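Side-chain contacts in type II secretion system protein C (Vibrio cholerae, PDB 2I6V), which probably serves, through a longer membrane protein of which this is the PDZ domain, in type II secretion of cholera toxin across the outer membrane: residues F4-L9 with P29-S34; S71-R76 with Q80-I85. All coordinates share one frame; numbering follows the deposited sequence. Where two conformers were deposited one is given.

Contact 1: residues F4-L9 with P29-S34; sequences FQYVRL and PVLFES
Tyr6 and Phe32 bring the two backbones closest, with their CA atoms 5.2 Å apart, where the bend leading into strand 7-14 passes the short helix 29-34. Residues 4-6 coil like a helix but lack its repeating backbone bonds, and by Arg8 the chain is extended. No hydrogen bond crosses the gap, and the interface is small, 252 Å² in all.

Leu31 does most of the work. Its CB points at the bend, and with chi1 at -64° and an extended chi2 the CD1 methyl lands over the middle of the Tyr6 phenol. This is a CH-pi contact: CD1 sits 3.6 Å from the ring centroid and only 8° off the ring normal. The CD2 branch touches near the ring's rim, 3.9 Å from Tyr6 CE1. CD1 also packs against Gln5, 3.6 Å from Gln5 CB, so one methyl touches both a ring face and an aliphatic carbon, in directions about at right angles. The far end of the tyrosine is held independently, because its OH is hydrogen-bonded to the carbonyl of Gln86, and its ring meets that of Phe87 nearly at right angles.

Phe32 makes a different kind of contact. Its ring presents an edge to the backbone, with CD1 3.3 Å from Tyr6 O and that oxygen near the ring plane, where the slightly positive ring hydrogens lie. The same side chain packs on Val23, Pro25 and Leu37.

The arrangement is plain packing of the short helix after strand 17-25 against the bend that leads into strand 7-14 of the PDZ domain.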
loop_
_atom_site.group_PDB
_atom_site.type_symbol
_atom_site.label_atom_id
_atom_site.label_comp_id
_atom_site.label_asym_id
_atom_site.label_seq_id
_atom_site.Cartn_x
_atom_site.Cartn_y
_atom_site.Cartn_z
ATOM N N PHE A 4 8.805 -2.817 2.876
ATOM C CA PHE A 4 9.500 -3.233 1.653
ATOM C C PHE A 4 9.583 -4.745 1.444
ATOM O O PHE A 4 9.842 -5.197 0.330
ATOM C CB PHE A 4 10.903 -2.601 1.573
ATOM C CG PHE A 4 11.841 -3.038 2.665
ATOM C CD1 PHE A 4 12.595 -4.198 2.529
ATOM C CD2 PHE A 4 11.996 -2.272 3.815
ATOM C CE1 PHE A 4 13.468 -4.594 3.533
ATOM C CE2 PHE A 4 12.867 -2.660 4.820
ATOM C CZ PHE A 4 13.601 -3.823 4.683
ATOM N N GLN A 5 9.364 -5.519 2.503
ATOM C CA GLN A 5 9.339 -6.978 2.369
ATOM C C GLN A 5 8.072 -7.422 1.636
ATOM O O GLN A 5 8.065 -8.468 0.970
ATOM C CB GLN A 5 9.390 -7.659 3.748
ATOM C CG GLN A 5 10.615 -7.319 4.588
ATOM C CD GLN A 5 11.888 -7.978 4.079
ATOM O OE1 GLN A 5 11.869 -8.766 3.125
ATOM N NE2 GLN A 5 13.012 -7.678 4.745
ATOM N N TYR A 6 7.020 -6.608 1.755
ATOM C CA TYR A 6 5.674 -6.961 1.284
ATOM C C TYR A 6 5.379 -6.383 -0.086
ATOM O O TYR A 6 4.693 -7.008 -0.887
ATOM C CB TYR A 6 4.601 -6.425 2.247
ATOM C CG TYR A 6 4.677 -6.986 3.654
ATOM C CD1 TYR A 6 3.847 -8.031 4.047
ATOM C CD2 TYR A 6 5.575 -6.472 4.585
ATOM C CE1 TYR A 6 3.904 -8.546 5.329
ATOM C CE2 TYR A 6 5.635 -6.974 5.881
ATOM C CZ TYR A 6 4.799 -8.018 6.242
ATOM O OH TYR A 6 4.861 -8.530 7.527
ATOM N N VAL A 7 5.877 -5.175 -0.345
ATOM C CA VAL A 7 5.418 -4.436 -1.509
ATOM C C VAL A 7 6.383 -3.319 -1.884
ATOM O O VAL A 7 7.121 -2.796 -1.032
ATOM C CB VAL A 7 3.996 -3.851 -1.255
ATOM C CG1 VAL A 7 4.054 -2.725 -0.207
ATOM C CG2 VAL A 7 3.389 -3.349 -2.552
ATOM N N ARG A 8 6.384 -2.968 -3.168
ATOM C CA ARG A 8 7.067 -1.775 -3.642
ATOM C C ARG A 8 6.029 -0.868 -4.283
ATOM O O ARG A 8 5.069 -1.350 -4.899
ATOM C CB ARG A 8 8.191 -2.133 -4.622
ATOM C CG ARG A 8 9.413 -2.687 -3.887
ATOM C CD ARG A 8 10.493 -3.255 -4.788
ATOM N NE ARG A 8 11.383 -4.061 -3.956
ATOM C CZ ARG A 8 12.297 -4.913 -4.403
ATOM N NH1 ARG A 8 13.037 -5.583 -3.525
ATOM N NH2 ARG A 8 12.493 -5.075 -5.709
ATOM N N LEU A 9 6.213 0.441 -4.122
ATOM C CA LEU A 9 5.233 1.412 -4.607
ATOM C C LEU A 9 5.879 2.466 -5.489
ATOM O O LEU A 9 7.009 2.892 -5.242
ATOM C CB LEU A 9 4.552 2.105 -3.429
ATOM C CG LEU A 9 3.827 1.209 -2.423
ATOM C CD1 LEU A 9 3.339 2.056 -1.263
ATOM C CD2 LEU A 9 2.671 0.492 -3.112
ATOM N N PRO A 29 8.610 -12.859 -1.949
ATOM C CA PRO A 29 7.461 -13.382 -2.692
ATOM C C PRO A 29 6.423 -14.056 -1.810
ATOM O O PRO A 29 5.232 -14.044 -2.138
ATOM C CB PRO A 29 8.090 -14.412 -3.645
ATOM C CG PRO A 29 9.494 -13.963 -3.804
ATOM C CD PRO A 29 9.882 -13.413 -2.447
ATOM N N VAL A 30 6.854 -14.661 -0.708
ATOM C CA VAL A 30 5.902 -15.329 0.177
ATOM C C VAL A 30 4.910 -14.318 0.737
ATOM O O VAL A 30 3.710 -14.586 0.829
ATOM C CB VAL A 30 6.612 -16.073 1.325
ATOM C CG1 VAL A 30 5.589 -16.550 2.376
ATOM C CG2 VAL A 30 7.387 -17.258 0.760
ATOM N N LEU A 31 5.411 -13.147 1.115
ATOM C CA LEU A 31 4.533 -12.120 1.663
ATOM C C LEU A 31 3.625 -11.549 0.568
ATOM O O LEU A 31 2.410 -11.455 0.743
ATOM C CB LEU A 31 5.358 -11.010 2.313
ATOM C CG LEU A 31 6.178 -11.430 3.534
ATOM C CD1 LEU A 31 6.928 -10.227 4.089
ATOM C CD2 LEU A 31 5.309 -12.068 4.616
ATOM N N PHE A 32 4.211 -11.174 -0.564
ATOM C CA PHE A 32 3.438 -10.572 -1.661
ATOM C C PHE A 32 2.312 -11.505 -2.137
ATOM O O PHE A 32 1.161 -11.085 -2.309
ATOM C CB PHE A 32 4.393 -10.234 -2.809
ATOM C CG PHE A 32 3.779 -9.419 -3.921
ATOM C CD1 PHE A 32 3.551 -8.049 -3.761
ATOM C CD2 PHE A 32 3.460 -10.010 -5.135
ATOM C CE1 PHE A 32 3.006 -7.300 -4.794
ATOM C CE2 PHE A 32 2.902 -9.264 -6.175
ATOM C CZ PHE A 32 2.672 -7.912 -6.002
ATOM N N GLU A 33 2.637 -12.782 -2.322
ATOM C CA GLU A 33 1.634 -13.721 -2.811
ATOM C C GLU A 33 0.621 -14.121 -1.741
ATOM O O GLU A 33 -0.573 -14.232 -2.032
ATOM C CB GLU A 33 2.298 -14.961 -3.406
ATOM C CG GLU A 33 3.201 -14.640 -4.608
ATOM C CD GLU A 33 2.423 -14.171 -5.841
ATOM O OE1 GLU A 33 1.247 -14.569 -6.002
ATOM O OE2 GLU A 33 2.997 -13.417 -6.646
ATOM N N SER A 34 1.089 -14.340 -0.516
ATOM C CA SER A 34 0.185 -14.793 0.554
ATOM C C SER A 34 -0.877 -13.741 0.904
ATOM O O SER A 34 -1.976 -14.090 1.336
ATOM C CB SER A 34 0.946 -15.268 1.797
ATOM O OG SER A 34 1.626 -14.218 2.460
#

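Contact 2: residues S71-R76 with Q80-I85; sequences SLTVER and QHDVYI
Thr73 and Asp82 face each other with matching torsions: chi1 of -59° in the threonine and -75° in the aspartate sets OG1 and the carboxylate each beside its own backbone N. Thr73 OG1 then donates to Asp82 OD1 over 2.7 Å, reaching it from above the carboxylate plane. On the same face of the sheet, the CG2 methyl of Thr73 lies 3.7 Å from Gln80 OE1. Beyond it, the extended side chains of Gln80 and Glu75 cross, and Gln80 NE2 gives Glu75 OE2 a weak bond of 3.3 Å.

The other face carries Leu72, Val74, His81 and Val83. His81 and Val74 point the same way, and the imidazole rests with its face on the valine methyl, CE1 to Val74 CG2 3.5 Å. Arg76 bends at chi3 to bring its guanidinium back beside the ring. The planes are steeply inclined, 72° apart, and His81 CE1 sits over a guanidinium face toward its rim, 3.5 Å from Arg76 NH2, which lies near the plane of the imidazole at its edge. NH2 has stronger partners in Asp41, by a salt bridge, and the carbonyl of Gly36. Further along, the Val74 and Val83 CG2 methyls meet at 4.2 Å.

Between the two layers of side chains, Leu72 with Val83 and Val74 with His81 form the hydrogen-bonded pairs of a regular antiparallel ladder, each closed by two N-H to O bonds.

This beta hairpin, strands 69-76 and 79-86, continues the sheet through strand 42-46, which bonds to Thr73 and Glu75; Leu72 packs on Ala43, and Val83 reaches Ile35 and Leu37 just after helix 29-34.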
loop_
_atom_site.group_PDB
_atom_site.type_symbol
_atom_site.label_atom_id
_atom_site.label_comp_id
_atom_site.label_asym_id
_atom_site.label_seq_id
_atom_site.Cartn_x
_atom_site.Cartn_y
_atom_site.Cartn_z
ATOM N N SER A 71 -3.960 -2.541 6.661
ATOM C CA SER A 71 -4.733 -2.893 5.471
ATOM C C SER A 71 -4.373 -1.957 4.337
ATOM O O SER A 71 -4.263 -0.745 4.527
ATOM C CB SER A 71 -6.229 -2.801 5.735
ATOM O OG SER A 71 -6.628 -1.445 5.737
ATOM N N LEU A 72 -4.199 -2.524 3.154
ATOM C CA LEU A 72 -3.927 -1.742 1.962
ATOM C C LEU A 72 -5.117 -1.935 1.034
ATOM O O LEU A 72 -5.449 -3.062 0.679
ATOM C CB LEU A 72 -2.655 -2.264 1.303
ATOM C CG LEU A 72 -2.062 -1.550 0.096
ATOM C CD1 LEU A 72 -1.566 -0.149 0.456
ATOM C CD2 LEU A 72 -0.916 -2.392 -0.444
ATOM N N THR A 73 -5.773 -0.838 0.659
ATOM C CA THR A 73 -6.891 -0.925 -0.263
ATOM C C THR A 73 -6.327 -0.797 -1.665
ATOM O O THR A 73 -5.637 0.177 -1.967
ATOM C CB THR A 73 -7.919 0.201 -0.028
ATOM O OG1 THR A 73 -8.416 0.131 1.317
ATOM C CG2 THR A 73 -9.094 0.063 -1.005
ATOM N N VAL A 74 -6.612 -1.774 -2.519
ATOM C CA VAL A 74 -6.133 -1.692 -3.907
ATOM C C VAL A 74 -7.281 -1.745 -4.905
ATOM O O VAL A 74 -8.353 -2.267 -4.597
ATOM C CB VAL A 74 -5.126 -2.805 -4.247
ATOM C CG1 VAL A 74 -3.932 -2.760 -3.286
ATOM C CG2 VAL A 74 -5.806 -4.178 -4.223
ATOM N N GLU A 75 -7.037 -1.210 -6.096
ATOM C CA GLU A 75 -7.996 -1.270 -7.190
ATOM C C GLU A 75 -7.430 -2.187 -8.270
ATOM O O GLU A 75 -6.275 -2.039 -8.677
ATOM C CB GLU A 75 -8.228 0.126 -7.754
ATOM C CG GLU A 75 -9.489 0.279 -8.578
ATOM C CD GLU A 75 -9.904 1.734 -8.685
ATOM O OE1 GLU A 75 -9.173 2.507 -9.338
ATOM O OE2 GLU A 75 -10.942 2.115 -8.093
ATOM N N ARG A 76 -8.251 -3.137 -8.717
ATOM C CA ARG A 76 -7.853 -4.127 -9.697
ATOM C C ARG A 76 -9.072 -4.405 -10.570
ATOM O O ARG A 76 -10.134 -4.749 -10.059
ATOM C CB ARG A 76 -7.379 -5.411 -8.993
ATOM C CG ARG A 76 -6.894 -6.497 -9.937
ATOM C CD ARG A 76 -6.730 -7.821 -9.192
ATOM N NE ARG A 76 -5.787 -7.667 -8.095
ATOM C CZ ARG A 76 -5.701 -8.487 -7.053
ATOM N NH1 ARG A 76 -6.515 -9.532 -6.963
ATOM N NH2 ARG A 76 -4.808 -8.251 -6.094
ATOM N N GLN A 80 -12.411 -2.392 -5.971
ATOM C CA GLN A 80 -11.514 -2.269 -4.822
ATOM C C GLN A 80 -11.656 -3.424 -3.838
ATOM O O GLN A 80 -12.751 -3.960 -3.633
ATOM C CB GLN A 80 -11.726 -0.932 -4.113
ATOM C CG GLN A 80 -11.245 0.273 -4.929
ATOM C CD GLN A 80 -11.349 1.582 -4.170
ATOM O OE1 GLN A 80 -11.746 1.607 -3.008
ATOM N NE2 GLN A 80 -10.982 2.680 -4.825
ATOM N N HIS A 81 -10.538 -3.817 -3.239
ATOM C CA HIS A 81 -10.598 -4.696 -2.086
ATOM C C HIS A 81 -9.432 -4.428 -1.149
ATOM O O HIS A 81 -8.465 -3.753 -1.515
ATOM C CB HIS A 81 -10.629 -6.166 -2.498
ATOM C CG HIS A 81 -9.302 -6.698 -2.937
ATOM N ND1 HIS A 81 -8.836 -6.561 -4.226
ATOM C CD2 HIS A 81 -8.351 -7.389 -2.264
ATOM C CE1 HIS A 81 -7.650 -7.134 -4.327
ATOM N NE2 HIS A 81 -7.332 -7.644 -3.149
ATOM N N ASP A 82 -9.536 -4.964 0.062
ATOM C CA ASP A 82 -8.522 -4.730 1.076
ATOM C C ASP A 82 -7.582 -5.918 1.186
ATOM O O ASP A 82 -8.019 -7.078 1.193
ATOM C CB ASP A 82 -9.177 -4.452 2.428
ATOM C CG ASP A 82 -9.783 -3.064 2.500
ATOM O OD1 ASP A 82 -9.573 -2.272 1.552
ATOM O OD2 ASP A 82 -10.472 -2.766 3.497
ATOM N N VAL A 83 -6.294 -5.602 1.248
ATOM C CA VAL A 83 -5.234 -6.571 1.423
ATOM C C VAL A 83 -4.762 -6.449 2.863
ATOM O O VAL A 83 -4.508 -5.352 3.359
ATOM C CB VAL A 83 -4.081 -6.260 0.461
ATOM C CG1 VAL A 83 -2.866 -7.086 0.794
ATOM C CG2 VAL A 83 -4.533 -6.504 -0.987
ATOM N N TYR A 84 -4.680 -7.583 3.544
ATOM C CA TYR A 84 -4.322 -7.574 4.944
ATOM C C TYR A 84 -2.864 -7.953 5.138
ATOM O O TYR A 84 -2.432 -9.052 4.785
ATOM C CB TYR A 84 -5.269 -8.475 5.728
ATOM C CG TYR A 84 -6.707 -8.062 5.518
ATOM C CD1 TYR A 84 -7.213 -6.923 6.136
ATOM C CD2 TYR A 84 -7.546 -8.783 4.678
ATOM C CE1 TYR A 84 -8.524 -6.524 5.939
ATOM C CE2 TYR A 84 -8.861 -8.394 4.474
ATOM C CZ TYR A 84 -9.343 -7.264 5.108
ATOM O OH TYR A 84 -10.646 -6.871 4.914
ATOM N N ILE A 85 -2.109 -6.999 5.663
ATOM C CA ILE A 85 -0.701 -7.182 5.939
ATOM C C ILE A 85 -0.498 -7.500 7.423
ATOM O O ILE A 85 -0.909 -6.732 8.293
ATOM C CB ILE A 85 0.082 -5.912 5.524
ATOM C CG1 ILE A 85 0.204 -5.848 3.996
ATOM C CG2 ILE A 85 1.456 -5.868 6.184
ATOM C CD1 ILE A 85 0.643 -4.491 3.473
#

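In the fold
From the N terminus, the chain bends through residues 4-6, enters strand 7-14, returns along 17-25 and reaches helix 29-34, where contact 1 closes a loop made largely of that first strand pair. It then runs through strands 42-46 and 49-50 and helix 54-62 before contact 2 closes the tight turn of the C-terminal hairpin. The two closures follow one another in series, neither nested nor crossed, with centres about 13 Å apart. They still meet in space: Tyr6 CE1 packs 3.7 Å from Ile85 CG2. Both contacts reach the same antiparallel sheet, and it is the Tyr6-Ile85 packing between them that brings the N-terminal bend to the last strand.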